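PDB 4GF2: erythrocyte binding antigen 140 from Plasmodium falciparum, which probably binds a host cell surface receptor as an adhesin of erythrocyte invasion, through its two Duffy binding-like domains, both of which lie in this chain. Local coordinates for residues Ile41-Ala46 against Ser95-Ser100; Glu61-Ser66 against Ala148-His153; Ser100-Asp105 against Ile138-Trp143. The protein carries 3 engineered substitutions. All blocks are in the same frame, centred on the assembly; numbering follows the deposited sequence.

Interaction 1 (Ile41-Ala46 against Ser95-Ser100)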
loop_
_atom_site.group_PDB
_atom_site.type_symbol
_atom_site.label_atom_id
_atom_site.label_comp_id
_atom_site.label_asym_id
_atom_site.label_seq_id
_atom_site.Cartn_x
_atom_site.Cartn_y
_atom_site.Cartn_z
ATOM N N ILE A 41 -16.182 -22.589 19.704
ATOM C CA ILE A 41 -17.375 -22.600 18.864
ATOM C C ILE A 41 -17.798 -24.029 18.529
ATOM O O ILE A 41 -18.990 -24.332 18.474
ATOM C CB ILE A 41 -17.149 -21.795 17.569
ATOM C CG1 ILE A 41 -17.075 -20.303 17.894
ATOM C CG2 ILE A 41 -18.269 -22.043 16.562
ATOM C CD1 ILE A 41 -16.601 -19.458 16.750
ATOM N N GLN A 42 -16.820 -24.909 18.329
ATOM C CA GLN A 42 -17.104 -26.279 17.909
ATOM C C GLN A 42 -17.046 -27.288 19.051
ATOM O O GLN A 42 -17.088 -28.498 18.818
ATOM C CB GLN A 42 -16.138 -26.703 16.806
ATOM C CG GLN A 42 -16.313 -25.929 15.512
ATOM C CD GLN A 42 -15.749 -26.669 14.317
ATOM O OE1 GLN A 42 -14.534 -26.798 14.166
ATOM N NE2 GLN A 42 -16.632 -27.167 13.464
ATOM N N LEU A 43 -16.947 -26.794 20.280
ATOM C CA LEU A 43 -16.946 -27.663 21.449
ATOM C C LEU A 43 -18.086 -28.668 21.338
ATOM O O LEU A 43 -19.205 -28.307 20.980
ATOM C CB LEU A 43 -17.097 -26.835 22.724
ATOM C CG LEU A 43 -16.853 -27.587 24.036
ATOM C CD1 LEU A 43 -15.372 -27.925 24.212
ATOM C CD2 LEU A 43 -17.373 -26.785 25.226
ATOM N N CYS A 44 -17.798 -29.929 21.639
ATOM C CA CYS A 44 -18.772 -30.998 21.446
ATOM C C CYS A 44 -19.865 -30.966 22.512
ATOM O O CYS A 44 -19.653 -31.401 23.638
ATOM C CB CYS A 44 -18.075 -32.356 21.464
ATOM S SG CYS A 44 -19.196 -33.741 21.214
ATOM N N ILE A 45 -21.036 -30.456 22.142
ATOM C CA ILE A 45 -22.142 -30.316 23.084
ATOM C C ILE A 45 -23.486 -30.794 22.530
ATOM O O ILE A 45 -24.464 -30.894 23.267
ATOM C CB ILE A 45 -22.287 -28.850 23.518
ATOM C CG1 ILE A 45 -22.646 -27.979 22.311
ATOM C CG2 ILE A 45 -20.999 -28.370 24.157
ATOM C CD1 ILE A 45 -22.801 -26.515 22.638
ATOM N N ALA A 46 -23.530 -31.093 21.235
ATOM C CA ALA A 46 -24.769 -31.492 20.578
ATOM C C ALA A 46 -25.483 -32.614 21.326
ATOM O O ALA A 46 -26.710 -32.634 21.401
ATOM C CB ALA A 46 -24.485 -31.924 19.147
ATOM N N SER A 95 -11.463 -26.971 30.111
ATOM C CA SER A 95 -11.693 -25.769 30.890
ATOM C C SER A 95 -12.960 -25.055 30.433
ATOM O O SER A 95 -13.691 -24.503 31.251
ATOM C CB SER A 95 -10.492 -24.833 30.779
ATOM O OG SER A 95 -9.321 -25.477 31.237
ATOM N N ASP A 96 -13.219 -25.068 29.128
ATOM C CA ASP A 96 -14.419 -24.435 28.589
ATOM C C ASP A 96 -15.675 -25.217 28.961
ATOM O O ASP A 96 -16.733 -24.626 29.177
ATOM C CB ASP A 96 -14.321 -24.272 27.073
ATOM C CG ASP A 96 -13.500 -23.062 26.669
ATOM O OD1 ASP A 96 -13.517 -22.063 27.415
ATOM O OD2 ASP A 96 -12.841 -23.107 25.610
ATOM N N PHE A 97 -15.564 -26.540 29.039
ATOM C CA PHE A 97 -16.666 -27.348 29.556
ATOM C C PHE A 97 -17.018 -26.871 30.960
ATOM O O PHE A 97 -18.192 -26.713 31.298
ATOM C CB PHE A 97 -16.312 -28.838 29.591
ATOM C CG PHE A 97 -16.491 -29.544 28.273
ATOM C CD1 PHE A 97 -17.727 -29.577 27.652
ATOM C CD2 PHE A 97 -15.424 -30.197 27.668
ATOM C CE1 PHE A 97 -17.892 -30.232 26.440
ATOM C CE2 PHE A 97 -15.585 -30.854 26.463
ATOM C CZ PHE A 97 -16.821 -30.871 25.847
ATOM N N ARG A 98 -15.990 -26.632 31.770
ATOM C CA ARG A 98 -16.186 -26.168 33.138
ATOM C C ARG A 98 -16.796 -24.775 33.170
ATOM O O ARG A 98 -17.807 -24.539 33.833
ATOM C CB ARG A 98 -14.851 -26.138 33.882
ATOM C CG ARG A 98 -14.932 -25.522 35.274
ATOM C CD ARG A 98 -13.563 -25.451 35.921
ATOM N NE ARG A 98 -13.612 -24.833 37.242
ATOM C CZ ARG A 98 -13.408 -23.540 37.489
ATOM N NH1 ARG A 98 -13.127 -22.692 36.508
ATOM N NH2 ARG A 98 -13.480 -23.091 38.732
ATOM N N ASN A 99 -16.172 -23.853 32.447
ATOM C CA ASN A 99 -16.536 -22.446 32.539
ATOM C C ASN A 99 -17.864 -22.099 31.869
ATOM O O ASN A 99 -18.564 -21.197 32.312
ATOM C CB ASN A 99 -15.402 -21.578 31.997
ATOM C CG ASN A 99 -14.218 -21.528 32.942
ATOM O OD1 ASN A 99 -14.361 -21.786 34.134
ATOM N ND2 ASN A 99 -13.048 -21.190 32.419
ATOM N N SER A 100 -18.215 -22.816 30.809
ATOM C CA SER A 100 -19.514 -22.619 30.176
ATOM C C SER A 100 -20.607 -23.292 30.999
ATOM O O SER A 100 -21.796 -23.014 30.824
ATOM C CB SER A 100 -19.512 -23.175 28.753
ATOM O OG SER A 100 -19.260 -24.568 28.746
#
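Residues 41-46, the loop between helices 38-41 and 46-49, pass beside the last turns of helix 83-101, with the CA atoms of L43 and F97 nearest to each other at 8.1 Å. Because the backbones stay that far apart, side chains have to bridge the gap, and L43 and F97 do most of it. The leucine points toward the helix, and its CG lies anti to the backbone N (chi1 -169°), which brings the forked end over one face of the phenyl ring. Its CD1 sits 3.9 Å from the centroid of the F97 ring, a CH-pi contact displaced toward the rim, while L43 CD2 reaches F97 CD1 and CE1 at 3.7 Å. A branched aliphatic end suits a ring face because it can spread both methyls across it. The same ring meets a polar group at its edge: C44 O lies near the ring plane, 3.5 Å from F97 CE1. I45 CG2 adds a looser touch on CE1, and L43 CD2 brushes D96 CB. The loop is also tied by the C44-C14 disulfide and by a hydrogen bond from C44 N to E70 OE1 of helix 56-78. Polar groups of the helix are also occupied. S100 OG hydrogen-bonds to D96 O at 2.6 Å, from the opposite face of that carbonyl to S100 N, and the D96 carboxylate forms a salt bridge with R39. Attraction across this part of the Duffy binding domain therefore rests mainly on dispersion over the ring face, probably helped a little where weakly positive ring-edge hydrogens would face the C44 carbonyl oxygen.

Interaction 2 (Glu61-Ser66 against Ala148-His153)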
loop_
_atom_site.group_PDB
_atom_site.type_symbol
_atom_site.label_atom_id
_atom_site.label_comp_id
_atom_site.label_asym_id
_atom_site.label_seq_id
_atom_site.Cartn_x
_atom_site.Cartn_y
_atom_site.Cartn_z
ATOM N N GLU A 61 -23.888 -39.086 32.418
ATOM C CA GLU A 61 -23.528 -39.982 31.328
ATOM C C GLU A 61 -23.313 -39.215 30.029
ATOM O O GLU A 61 -22.385 -39.507 29.273
ATOM C CB GLU A 61 -24.617 -41.031 31.122
ATOM C CG GLU A 61 -24.353 -41.964 29.953
ATOM C CD GLU A 61 -25.586 -42.727 29.529
ATOM O OE1 GLU A 61 -26.518 -42.855 30.351
ATOM O OE2 GLU A 61 -25.628 -43.190 28.371
ATOM N N ILE A 62 -24.178 -38.240 29.769
ATOM C CA ILE A 62 -24.086 -37.445 28.551
ATOM C C ILE A 62 -22.885 -36.509 28.605
ATOM O O ILE A 62 -22.274 -36.205 27.580
ATOM C CB ILE A 62 -25.365 -36.616 28.319
ATOM C CG1 ILE A 62 -26.575 -37.540 28.148
ATOM C CG2 ILE A 62 -25.209 -35.716 27.100
ATOM C CD1 ILE A 62 -26.451 -38.525 26.994
ATOM N N PHE A 63 -22.548 -36.050 29.803
ATOM C CA PHE A 63 -21.395 -35.182 29.973
ATOM C C PHE A 63 -20.137 -35.988 29.688
ATOM O O PHE A 63 -19.208 -35.505 29.037
ATOM C CB PHE A 63 -21.357 -34.618 31.390
ATOM C CG PHE A 63 -20.904 -33.189 31.467
ATOM C CD1 PHE A 63 -19.885 -32.720 30.657
ATOM C CD2 PHE A 63 -21.505 -32.313 32.352
ATOM C CE1 PHE A 63 -19.473 -31.403 30.733
ATOM C CE2 PHE A 63 -21.099 -30.999 32.433
ATOM C CZ PHE A 63 -20.084 -30.543 31.623
ATOM N N LEU A 64 -20.116 -37.228 30.167
ATOM C CA LEU A 64 -18.980 -38.109 29.932
ATOM C C LEU A 64 -18.800 -38.344 28.436
ATOM O O LEU A 64 -17.677 -38.369 27.927
ATOM C CB LEU A 64 -19.170 -39.439 30.660
ATOM C CG LEU A 64 -18.958 -39.395 32.175
ATOM C CD1 LEU A 64 -19.508 -40.655 32.831
ATOM C CD2 LEU A 64 -17.481 -39.225 32.506
ATOM N N ILE A 65 -19.918 -38.506 27.734
ATOM C CA ILE A 65 -19.885 -38.714 26.294
ATOM C C ILE A 65 -19.354 -37.478 25.579
ATOM O O ILE A 65 -18.593 -37.581 24.619
ATOM C CB ILE A 65 -21.279 -39.047 25.749
ATOM C CG1 ILE A 65 -21.699 -40.444 26.213
ATOM C CG2 ILE A 65 -21.288 -38.973 24.225
ATOM C CD1 ILE A 65 -23.145 -40.788 25.915
ATOM N N SER A 66 -19.758 -36.307 26.050
ATOM C CA SER A 66 -19.354 -35.061 25.420
ATOM C C SER A 66 -17.839 -34.848 25.494
ATOM O O SER A 66 -17.206 -34.557 24.483
ATOM C CB SER A 66 -20.088 -33.888 26.061
ATOM O OG SER A 66 -21.481 -33.995 25.838
ATOM N N ALA A 148 -12.940 -34.665 38.344
ATOM C CA ALA A 148 -11.859 -35.642 38.281
ATOM C C ALA A 148 -12.229 -36.783 37.344
ATOM O O ALA A 148 -11.429 -37.196 36.503
ATOM C CB ALA A 148 -11.549 -36.173 39.661
ATOM N N ASN A 149 -13.450 -37.287 37.488
ATOM C CA ASN A 149 -13.932 -38.369 36.642
ATOM C C ASN A 149 -14.139 -37.919 35.197
ATOM O O ASN A 149 -13.860 -38.668 34.260
ATOM C CB ASN A 149 -15.225 -38.952 37.215
ATOM C CG ASN A 149 -15.844 -39.994 36.310
ATOM O OD1 ASN A 149 -17.038 -39.945 36.012
ATOM N ND2 ASN A 149 -15.032 -40.942 35.854
ATOM N N LEU A 150 -14.620 -36.694 35.014
ATOM C CA LEU A 150 -14.829 -36.152 33.676
ATOM C C LEU A 150 -13.504 -36.000 32.926
ATOM O O LEU A 150 -13.401 -36.348 31.748
ATOM C CB LEU A 150 -15.548 -34.803 33.754
ATOM C CG LEU A 150 -17.040 -34.842 34.096
ATOM C CD1 LEU A 150 -17.563 -33.446 34.377
ATOM C CD2 LEU A 150 -17.828 -35.475 32.964
ATOM N N TRP A 151 -12.492 -35.476 33.606
ATOM C CA TRP A 151 -11.182 -35.303 32.994
ATOM C C TRP A 151 -10.596 -36.658 32.625
ATOM O O TRP A 151 -10.210 -36.890 31.478
ATOM C CB TRP A 151 -10.240 -34.571 33.946
ATOM C CG TRP A 151 -8.808 -34.588 33.509
ATOM C CD1 TRP A 151 -7.776 -35.239 34.117
ATOM C CD2 TRP A 151 -8.249 -33.923 32.371
ATOM N NE1 TRP A 151 -6.608 -35.018 33.430
ATOM C CE2 TRP A 151 -6.870 -34.215 32.353
ATOM C CE3 TRP A 151 -8.780 -33.112 31.363
ATOM C CZ2 TRP A 151 -6.015 -33.724 31.370
ATOM C CZ3 TRP A 151 -7.930 -32.626 30.384
ATOM C CH2 TRP A 151 -6.563 -32.933 30.395
ATOM N N ASN A 152 -10.541 -37.555 33.602
ATOM C CA ASN A 152 -9.993 -38.884 33.381
ATOM C C ASN A 152 -10.619 -39.581 32.182
ATOM O O ASN A 152 -9.917 -40.203 31.386
ATOM C CB ASN A 152 -10.163 -39.741 34.632
ATOM C CG ASN A 152 -9.172 -39.380 35.717
ATOM O OD1 ASN A 152 -8.112 -38.821 35.438
ATOM N ND2 ASN A 152 -9.507 -39.703 36.960
ATOM N N HIS A 153 -11.937 -39.470 32.048
ATOM C CA HIS A 153 -12.641 -40.149 30.969
ATOM C C HIS A 153 -12.429 -39.422 29.649
ATOM O O HIS A 153 -12.434 -40.035 28.575
ATOM C CB HIS A 153 -14.132 -40.250 31.281
ATOM C CG HIS A 153 -14.919 -40.941 30.215
ATOM N ND1 HIS A 153 -14.816 -42.293 29.972
ATOM C CD2 HIS A 153 -15.819 -40.466 29.321
ATOM C CE1 HIS A 153 -15.621 -42.623 28.976
ATOM N NE2 HIS A 153 -16.241 -41.532 28.565
#
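Helices 56-78 and 132-155 of the Duffy binding domain pack side by side here as part of its helical bundle; the axes of the two short segments approach to 9.3 Å and run in roughly the same direction, at 38°. L64 is the central residue. Its CD2 methyl lies 3.8 Å from L150 CD2, the two side chains crossing at about a right angle, and it also touches H153 CB and N149 OD1, so one methyl meets three residues of the facing helix. Both leucines carry CG anti to the carbonyl carbon (chi1 -75° for L64, -74° for L150), a common helical conformation that here brings their branched ends together between the helices. L150 CD2 also reaches F63 CB at 4.0 Å, while its other methyl, CD1, lies over a face of the F63 ring; the fork of a leucine lets one methyl rest on the ring while its twin reaches the neighbouring leucine. Toward the margin of the contact, H153 presents the edge of its imidazole to the backbone: CD2 is 3.1 Å from L64 O, which lies near the ring plane. On another side H153 ND1 makes a weak hydrogen bond to a bound glycerol, probably from the crystallisation liquor, and H153 O accepts a hydrogen bond from N68 ND2. The contact thus grades from apolar contacts around L150 to a polar margin, where a polarised imidazole C-H faces a carbonyl oxygen and probably adds a modest electrostatic attraction.

Interaction 3 (Ser100-Asp105 against Ile138-Trp143)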
loop_
_atom_site.group_PDB
_atom_site.type_symbol
_atom_site.label_atom_id
_atom_site.label_comp_id
_atom_site.label_asym_id
_atom_site.label_seq_id
_atom_site.Cartn_x
_atom_site.Cartn_y
_atom_site.Cartn_z
ATOM N N SER A 100 -18.215 -22.816 30.809
ATOM C CA SER A 100 -19.514 -22.619 30.176
ATOM C C SER A 100 -20.607 -23.292 30.999
ATOM O O SER A 100 -21.796 -23.014 30.824
ATOM C CB SER A 100 -19.512 -23.175 28.753
ATOM O OG SER A 100 -19.260 -24.568 28.746
ATOM N N PHE A 101 -20.197 -24.182 31.896
ATOM C CA PHE A 101 -21.135 -24.870 32.766
ATOM C C PHE A 101 -21.429 -24.050 34.022
ATOM O O PHE A 101 -22.546 -24.087 34.539
ATOM C CB PHE A 101 -20.595 -26.249 33.149
ATOM C CG PHE A 101 -21.510 -27.030 34.048
ATOM C CD1 PHE A 101 -22.751 -27.452 33.598
ATOM C CD2 PHE A 101 -21.130 -27.345 35.342
ATOM C CE1 PHE A 101 -23.598 -28.169 34.423
ATOM C CE2 PHE A 101 -21.970 -28.065 36.171
ATOM C CZ PHE A 101 -23.206 -28.476 35.712
ATOM N N ILE A 102 -20.435 -23.305 34.506
ATOM C CA ILE A 102 -20.588 -22.555 35.753
ATOM C C ILE A 102 -20.798 -21.057 35.533
ATOM O O ILE A 102 -20.580 -20.254 36.440
ATOM C CB ILE A 102 -19.391 -22.767 36.705
ATOM C CG1 ILE A 102 -18.108 -22.178 36.111
ATOM C CG2 ILE A 102 -19.218 -24.249 37.009
ATOM C CD1 ILE A 102 -16.901 -22.300 37.023
ATOM N N GLY A 103 -21.229 -20.688 34.330
ATOM C CA GLY A 103 -21.614 -19.317 34.044
ATOM C C GLY A 103 -20.462 -18.337 33.896
ATOM O O GLY A 103 -20.587 -17.171 34.258
ATOM N N ASP A 104 -19.340 -18.803 33.361
ATOM C CA ASP A 104 -18.215 -17.919 33.064
ATOM C C ASP A 104 -17.791 -18.103 31.610
ATOM O O ASP A 104 -16.731 -18.658 31.323
ATOM C CB ASP A 104 -17.043 -18.198 34.007
ATOM C CG ASP A 104 -15.841 -17.314 33.719
ATOM O OD1 ASP A 104 -16.033 -16.203 33.185
ATOM O OD2 ASP A 104 -14.702 -17.733 34.021
ATOM N N ASP A 105 -18.629 -17.630 30.695
ATOM C CA ASP A 105 -18.419 -17.866 29.274
ATOM C C ASP A 105 -18.694 -16.610 28.453
ATOM O O ASP A 105 -19.758 -16.002 28.568
ATOM C CB ASP A 105 -19.331 -18.995 28.803
ATOM C CG ASP A 105 -18.932 -19.538 27.448
ATOM O OD1 ASP A 105 -18.053 -18.931 26.800
ATOM O OD2 ASP A 105 -19.501 -20.570 27.030
ATOM N N ILE A 138 -24.909 -24.423 42.721
ATOM C CA ILE A 138 -25.183 -25.852 42.657
ATOM C C ILE A 138 -24.330 -26.515 41.571
ATOM O O ILE A 138 -23.768 -27.593 41.779
ATOM C CB ILE A 138 -26.677 -26.119 42.393
ATOM C CG1 ILE A 138 -27.492 -25.818 43.656
ATOM C CG2 ILE A 138 -26.896 -27.561 41.963
ATOM C CD1 ILE A 138 -28.999 -25.913 43.471
ATOM N N LYS A 139 -24.222 -25.856 40.420
ATOM C CA LYS A 139 -23.442 -26.374 39.304
ATOM C C LYS A 139 -21.953 -26.385 39.638
ATOM O O LYS A 139 -21.222 -27.303 39.255
ATOM C CB LYS A 139 -23.693 -25.540 38.044
ATOM C CG LYS A 139 -25.095 -25.694 37.467
ATOM C CD LYS A 139 -25.230 -25.025 36.105
ATOM C CE LYS A 139 -25.149 -23.508 36.206
ATOM N NZ LYS A 139 -25.238 -22.857 34.870
ATOM N N LYS A 140 -21.505 -25.364 40.358
ATOM C CA LYS A 140 -20.109 -25.285 40.756
ATOM C C LYS A 140 -19.771 -26.462 41.663
ATOM O O LYS A 140 -18.748 -27.122 41.482
ATOM C CB LYS A 140 -19.818 -23.950 41.445
ATOM C CG LYS A 140 -19.881 -22.771 40.491
ATOM C CD LYS A 140 -19.834 -21.430 41.207
ATOM C CE LYS A 140 -18.411 -21.025 41.546
ATOM N NZ LYS A 140 -18.264 -19.545 41.618
ATOM N N GLU A 141 -20.644 -26.736 42.625
ATOM C CA GLU A 141 -20.452 -27.875 43.513
ATOM C C GLU A 141 -20.471 -29.176 42.711
ATOM O O GLU A 141 -19.649 -30.061 42.930
ATOM C CB GLU A 141 -21.535 -27.899 44.593
ATOM C CG GLU A 141 -21.504 -26.698 45.528
ATOM C CD GLU A 141 -22.582 -26.759 46.596
ATOM O OE1 GLU A 141 -22.791 -27.847 47.171
ATOM O OE2 GLU A 141 -23.222 -25.718 46.857
ATOM N N TRP A 142 -21.407 -29.284 41.775
ATOM C CA TRP A 142 -21.524 -30.487 40.964
ATOM C C TRP A 142 -20.231 -30.726 40.192
ATOM O O TRP A 142 -19.708 -31.839 40.158
ATOM C CB TRP A 142 -22.704 -30.370 39.998
ATOM C CG TRP A 142 -22.928 -31.610 39.193
ATOM C CD1 TRP A 142 -23.791 -32.625 39.478
ATOM C CD2 TRP A 142 -22.272 -31.969 37.970
ATOM N NE1 TRP A 142 -23.717 -33.594 38.507
ATOM C CE2 TRP A 142 -22.791 -33.218 37.571
ATOM C CE3 TRP A 142 -21.295 -31.362 37.177
ATOM C CZ2 TRP A 142 -22.365 -33.867 36.415
ATOM C CZ3 TRP A 142 -20.873 -32.007 36.031
ATOM C CH2 TRP A 142 -21.407 -33.246 35.659
ATOM N N TRP A 143 -19.706 -29.674 39.576
ATOM C CA TRP A 143 -18.452 -29.794 38.856
ATOM C C TRP A 143 -17.357 -30.276 39.802
ATOM O O TRP A 143 -16.571 -31.158 39.456
ATOM C CB TRP A 143 -18.054 -28.465 38.212
ATOM C CG TRP A 143 -16.854 -28.601 37.343
ATOM C CD1 TRP A 143 -15.567 -28.285 37.664
ATOM C CD2 TRP A 143 -16.821 -29.115 36.009
ATOM N NE1 TRP A 143 -14.734 -28.564 36.607
ATOM C CE2 TRP A 143 -15.481 -29.077 35.579
ATOM C CE3 TRP A 143 -17.796 -29.604 35.134
ATOM C CZ2 TRP A 143 -15.092 -29.505 34.316
ATOM C CZ3 TRP A 143 -17.406 -30.027 33.877
ATOM C CH2 TRP A 143 -16.066 -29.976 33.481
#
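The F101 ring, near the end of helix 83-101, packs against helix 132-155 in a buried contact, and a lysine of that second helix reaches back to hydrogen-bond the F101 carbonyl. F101 has CG anti to its own N, which carries the ring in among K139, W142 and W143. K139 lays its methylene chain over one face of the phenyl: CD is 4.2 Å from the centroid of the F101 ring, a CH-pi contact, and K139 CB comes within 3.6 Å of F101 CE2. The chain then bends at chi3 (-69°), so that K139 NZ meets F101 O at 3.0 Å. The ammonium approaches this oxygen from 31° off the carbonyl plane and holds a second hydrogen bond, to N120 OD1 of helix 110-127. In this way the buried lysine has two oxygen acceptors, which probably help to offset the cost of burying its charge, and three helices of the Duffy binding domain are joined at one nitrogen. Where a helix gives way to a loop, carbonyls often lack an amide partner, which probably leaves F101 O to accept from the lysine. On the aromatic side, F101 CE2 is 3.5 Å from W142 CE3, the F101 and W142 six-membered rings inclined at 59°, and W143 CE3 lies 4.0 Å from F101 CD2. Tryptophan offers a broad apolar surface to such a ring. Nearer the surface, I102 sets CB and CG2 against K140 CG, each at 3.8 Å, and the aliphatic part of K140 serves as an apolar neighbour. G103, with a positive phi, lets the chain turn off after the helix.

How the interactions relate
All three contacts lie in the same Duffy binding domain and meet in one aromatic core. Helix 83-101 serves interactions 1 and 3, which share S100, while helix 132-155 serves interactions 2 and 3. F63 of interaction 2 touches F97 of interaction 1 and packs on W142 and W143 of interaction 3, with F63 CD2 3.4 Å from W142 CH2. Interactions 1 and 3 are buried; interaction 2 is only partly so, with N149 and H153 at its margin. Their chemistry follows suit: a loop leucine on a ring face in interaction 1, leucines meeting between two helices in interaction 2, and in interaction 3 a hydrogen-bonded lysine within an aromatic cluster.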